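Local coordinates for chromosome replication initiation inhibitor protein (Agrobacterium tumefaciens, PDB 3FD3) that probably regulates transcription as a DNA-binding factor of the LysR family, the present chain being its C-terminal substrate-binding domain without the DNA-binding part, at residues D40-V43 / E44-R47; L111-S114 / W115-A119. All coordinates share one frame; numbering follows the deposited sequence.

Interaction 1: residues D40-V43 / E44-R47; sequences DHTV and EWLR
His41 and Glu44 grip each other at the first turn of helix 42-47, a local contact at the start of a short helix that follows strand 31-36 and packs beside strand 3-8 of the six-stranded mixed sheet. The imidazole ND1 gives its hydrogen to Glu44 OE1 over 3.1 Å, and the bond is nearly straight, at 175°. The acceptor lies in the plane of the imidazole, at its edge, whereas the ring nitrogen approaches the carboxylate from above its plane; the two planes stand 72° apart. A bend at chi2 (95°) folds the glutamate back over the start of the helix to reach the histidine.

The same histidine also meets Trp45. The methylene CB of His41 sits over a face of the indole, 3.8 Å from the centroid of the five-membered ring, as a CH-pi contact. Above the same ring system lies the carbonyl oxygen of His41, 3.3 Å from Trp45 CG, and that oxygen also accepts the backbone N of Trp45 at 3.0 Å. One residue on, Thr42 CG2 and Leu46 CD1 touch at 3.8 Å, the two side chains leaving the helix in the same direction. Val43 CG1 meets Arg47 NH2 at 3.5 Å, where the arginine turns back at chi3. Leu46 N to Thr42 O and Arg47 N to Val43 O are the next i to i+4 hydrogen bonds of the helix.

Asp37 takes the backbone N of His41 and the hydroxyl of Thr42 on its two carboxylate oxygens, while Asp40 OD1 bonds His58. Asp37 and the i to i+3 side-chain bond from His41 to Glu44 thus hold the first turn of a beta-alpha-beta crossover, between strands 31-36 and 53-56, in the periplasmic-binding-protein-like fold.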
loop_
_atom_site.group_PDB
_atom_site.type_symbol
_atom_site.label_atom_id
_atom_site.label_comp_id
_atom_site.label_asym_id
_atom_site.label_seq_id
_atom_site.Cartn_x
_atom_site.Cartn_y
_atom_site.Cartn_z
ATOM N N ASP A 40 4.003 -15.390 0.285
ATOM C CA ASP A 40 4.388 -16.489 -0.588
ATOM C C ASP A 40 3.295 -17.593 -0.635
ATOM O O ASP A 40 3.596 -18.784 -0.549
ATOM C CB ASP A 40 5.741 -17.054 -0.130
ATOM C CG ASP A 40 6.388 -17.939 -1.171
ATOM O OD1 ASP A 40 6.080 -17.761 -2.377
ATOM O OD2 ASP A 40 7.188 -18.829 -0.773
ATOM N N HIS A 41 2.032 -17.180 -0.717
ATOM C CA HIS A 41 0.918 -18.107 -0.847
ATOM C C HIS A 41 0.441 -18.273 -2.279
ATOM O O HIS A 41 -0.452 -19.079 -2.542
ATOM C CB HIS A 41 -0.260 -17.663 0.006
ATOM C CG HIS A 41 0.012 -17.743 1.471
ATOM N ND1 HIS A 41 0.648 -18.822 2.047
ATOM C CD2 HIS A 41 -0.247 -16.874 2.473
ATOM C CE1 HIS A 41 0.774 -18.611 3.346
ATOM N NE2 HIS A 41 0.244 -17.433 3.628
ATOM N N THR A 42 1.016 -17.503 -3.207
ATOM C CA THR A 42 0.496 -17.495 -4.587
ATOM C C THR A 42 0.454 -18.874 -5.209
ATOM O O THR A 42 -0.540 -19.218 -5.877
ATOM C CB THR A 42 1.305 -16.544 -5.490
ATOM O OG1 THR A 42 1.033 -15.209 -5.080
ATOM C CG2 THR A 42 0.920 -16.714 -6.980
ATOM N N VAL A 43 1.496 -19.677 -4.979
ATOM C CA VAL A 43 1.543 -21.035 -5.541
ATOM C C VAL A 43 0.384 -21.910 -5.051
ATOM O O VAL A 43 -0.265 -22.588 -5.843
ATOM C CB VAL A 43 2.899 -21.734 -5.243
ATOM C CG1 VAL A 43 2.804 -23.235 -5.483
ATOM C CG2 VAL A 43 4.011 -21.083 -6.112
ATOM N N GLU A 44 0.114 -21.861 -3.751
ATOM C CA GLU A 44 -1.024 -22.568 -3.171
ATOM C C GLU A 44 -2.354 -22.072 -3.739
ATOM O O GLU A 44 -3.229 -22.873 -4.086
ATOM C CB GLU A 44 -1.028 -22.423 -1.645
ATOM C CG GLU A 44 0.257 -22.937 -0.974
ATOM C CD GLU A 44 1.305 -21.821 -0.711
ATOM O OE1 GLU A 44 1.462 -21.440 0.496
ATOM O OE2 GLU A 44 1.942 -21.333 -1.703
ATOM N N TRP A 45 -2.489 -20.759 -3.866
ATOM C CA TRP A 45 -3.711 -20.168 -4.418
ATOM C C TRP A 45 -3.962 -20.600 -5.851
ATOM O O TRP A 45 -5.102 -20.864 -6.236
ATOM C CB TRP A 45 -3.646 -18.656 -4.397
ATOM C CG TRP A 45 -3.586 -18.039 -3.034
ATOM C CD1 TRP A 45 -3.795 -18.653 -1.829
ATOM C CD2 TRP A 45 -3.337 -16.662 -2.750
ATOM N NE1 TRP A 45 -3.668 -17.738 -0.813
ATOM C CE2 TRP A 45 -3.395 -16.507 -1.352
ATOM C CE3 TRP A 45 -3.068 -15.538 -3.547
ATOM C CZ2 TRP A 45 -3.189 -15.282 -0.735
ATOM C CZ3 TRP A 45 -2.862 -14.313 -2.933
ATOM C CH2 TRP A 45 -2.928 -14.198 -1.534
ATOM N N LEU A 46 -2.909 -20.630 -6.651
ATOM C CA LEU A 46 -3.038 -21.125 -8.016
ATOM C C LEU A 46 -3.416 -22.607 -8.045
ATOM O O LEU A 46 -4.304 -23.021 -8.788
ATOM C CB LEU A 46 -1.753 -20.894 -8.799
ATOM C CG LEU A 46 -1.511 -19.456 -9.274
ATOM C CD1 LEU A 46 -0.046 -19.250 -9.645
ATOM C CD2 LEU A 46 -2.420 -19.017 -10.457
ATOM N N ARG A 47 -2.737 -23.397 -7.237
ATOM C CA ARG A 47 -3.024 -24.831 -7.164
ATOM C C ARG A 47 -4.473 -25.079 -6.753
ATOM O O ARG A 47 -5.136 -25.954 -7.308
ATOM C CB ARG A 47 -2.053 -25.528 -6.204
ATOM C CG ARG A 47 -2.107 -27.056 -6.226
ATOM C CD ARG A 47 -1.401 -27.699 -5.015
ATOM N NE ARG A 47 -0.038 -27.183 -4.839
ATOM C CZ ARG A 47 0.433 -26.547 -3.754
ATOM N NH1 ARG A 47 -0.319 -26.335 -2.664
ATOM N NH2 ARG A 47 1.697 -26.118 -3.757
#

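Interaction 2: residues L111-S114 / W115-A119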
loop_
_atom_site.group_PDB
_atom_site.type_symbol
_atom_site.label_atom_id
_atom_site.label_comp_id
_atom_site.label_asym_id
_atom_site.label_seq_id
_atom_site.Cartn_x
_atom_site.Cartn_y
_atom_site.Cartn_z
ATOM N N LEU A 111 15.211 -9.226 0.963
ATOM C CA LEU A 111 15.917 -8.292 0.069
ATOM C C LEU A 111 17.057 -7.497 0.719
ATOM O O LEU A 111 18.113 -7.305 0.116
ATOM C CB LEU A 111 14.931 -7.334 -0.625
ATOM C CG LEU A 111 13.827 -7.956 -1.485
ATOM C CD1 LEU A 111 13.166 -6.850 -2.336
ATOM C CD2 LEU A 111 14.309 -9.120 -2.364
ATOM N N GLN A 112 16.861 -7.018 1.939
ATOM C CA GLN A 112 17.918 -6.267 2.599
ATOM C C GLN A 112 19.079 -7.214 2.909
ATOM O O GLN A 112 20.233 -6.856 2.711
ATOM C CB GLN A 112 17.434 -5.645 3.904
ATOM C CG GLN A 112 16.543 -4.424 3.710
ATOM C CD GLN A 112 15.193 -4.732 3.093
ATOM O OE1 GLN A 112 14.743 -4.023 2.196
ATOM N NE2 GLN A 112 14.516 -5.757 3.607
ATOM N N ALA A 113 18.753 -8.409 3.391
ATOM C CA ALA A 113 19.768 -9.418 3.732
ATOM C C ALA A 113 20.574 -9.801 2.493
ATOM O O ALA A 113 21.810 -9.901 2.521
ATOM C CB ALA A 113 19.114 -10.661 4.346
ATOM N N SER A 114 19.865 -10.013 1.395
ATOM C CA SER A 114 20.487 -10.362 0.132
ATOM C C SER A 114 21.397 -9.232 -0.372
ATOM O O SER A 114 22.525 -9.476 -0.784
ATOM C CB SER A 114 19.415 -10.667 -0.914
ATOM O OG SER A 114 20.065 -11.075 -2.092
ATOM N N TRP A 115 20.899 -8.004 -0.317
ATOM C CA TRP A 115 21.677 -6.835 -0.722
ATOM C C TRP A 115 22.962 -6.723 0.095
ATOM O O TRP A 115 24.038 -6.544 -0.463
ATOM C CB TRP A 115 20.850 -5.539 -0.617
ATOM C CG TRP A 115 21.657 -4.356 -1.010
ATOM C CD1 TRP A 115 21.880 -3.902 -2.283
ATOM C CD2 TRP A 115 22.409 -3.517 -0.150
ATOM N NE1 TRP A 115 22.719 -2.819 -2.264
ATOM C CE2 TRP A 115 23.060 -2.562 -0.961
ATOM C CE3 TRP A 115 22.617 -3.481 1.241
ATOM C CZ2 TRP A 115 23.890 -1.576 -0.433
ATOM C CZ3 TRP A 115 23.437 -2.504 1.758
ATOM C CH2 TRP A 115 24.083 -1.577 0.919
ATOM N N ILE A 116 22.858 -6.869 1.413
ATOM C CA ILE A 116 24.060 -6.827 2.265
ATOM C C ILE A 116 25.090 -7.892 1.862
ATOM O O ILE A 116 26.279 -7.596 1.712
ATOM C CB ILE A 116 23.718 -7.019 3.745
ATOM C CG1 ILE A 116 22.899 -5.818 4.256
ATOM C CG2 ILE A 116 25.008 -7.171 4.561
ATOM C CD1 ILE A 116 22.200 -6.055 5.601
ATOM N N ARG A 117 24.605 -9.122 1.714
ATOM C CA ARG A 117 25.418 -10.277 1.352
ATOM C C ARG A 117 26.213 -9.968 0.086
ATOM O O ARG A 117 27.434 -10.172 0.031
ATOM C CB ARG A 117 24.470 -11.468 1.153
ATOM C CG ARG A 117 25.094 -12.805 0.914
ATOM C CD ARG A 117 24.150 -13.941 1.349
ATOM N NE ARG A 117 22.794 -13.856 0.807
ATOM C CZ ARG A 117 21.688 -13.784 1.547
ATOM N NH1 ARG A 117 21.755 -13.768 2.870
ATOM N NH2 ARG A 117 20.505 -13.725 0.962
ATOM N N THR A 118 25.513 -9.434 -0.909
ATOM C CA THR A 118 26.096 -9.061 -2.195
ATOM C C THR A 118 27.032 -7.853 -2.163
ATOM O O THR A 118 28.081 -7.860 -2.807
ATOM C CB THR A 118 25.004 -8.761 -3.220
ATOM O OG1 THR A 118 24.299 -9.971 -3.491
ATOM C CG2 THR A 118 25.636 -8.241 -4.525
ATOM N N ALA A 119 26.633 -6.817 -1.446
ATOM C CA ALA A 119 27.356 -5.554 -1.409
ATOM C C ALA A 119 28.618 -5.640 -0.573
ATOM O O ALA A 119 29.644 -5.089 -0.958
ATOM C CB ALA A 119 26.437 -4.418 -0.878
#
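Helix 111-120 is the crossover of a beta-alpha-beta unit, between strands 102-104 and 128-130, and the contact of Thr118 with Ser114 O runs along the helix, one turn to the next. Ser114 O receives two donors from Thr118, the backbone N at 3.0 Å and, weakly, the hydroxyl OG1 at 3.3 Å. Arg117 is modelled in two conformers, and its placement is tentative: in one of them the bend at chi3 (51°) turns the guanidinium back over the preceding turn, with a face against Ser114 CA, 3.5 Å from NH2, and NH1 in a salt bridge with Asp123. On another side, Ile116 CG1 packs on Gln112 O at 3.3 Å, and Trp115 CB rests 3.3 Å from Leu111 O. Ala119 CB lies over a face of the indole.

Trp115 NE1 bonds Thr171, and its ring meets that of Trp147 obliquely. Gln112 reaches Asp109 and the backbone N of Leu149, close to a bound calcium ion. The helix thus packs through Leu111 and Trp115 on strands 66-79, 148-151 and 165-181, while Ile116 faces Val124 and Tyr126.

How the interactions relate
Interactions 1 and 2 both lie on beta-alpha-beta crossover helices of the same substrate-binding domain, about 26 Å apart between centres and about 12 Å between nearest atoms, without touching. Each mixes buried and exposed side chains. Residues 40-47 cover the whole short helix 42-47 and its approach; residues 111-119 make up almost all of helix 111-120. Interaction 1 touches strand 3-8 of the mixed sheet, interaction 2 strands 66-79, 148-151 and 165-181, through Leu111 and Trp115. A bond between two side chains, His41 and Glu44, marks the first, whereas in the second a side-chain hydroxyl turns to a backbone carbonyl. Both have polar partners outside their segments.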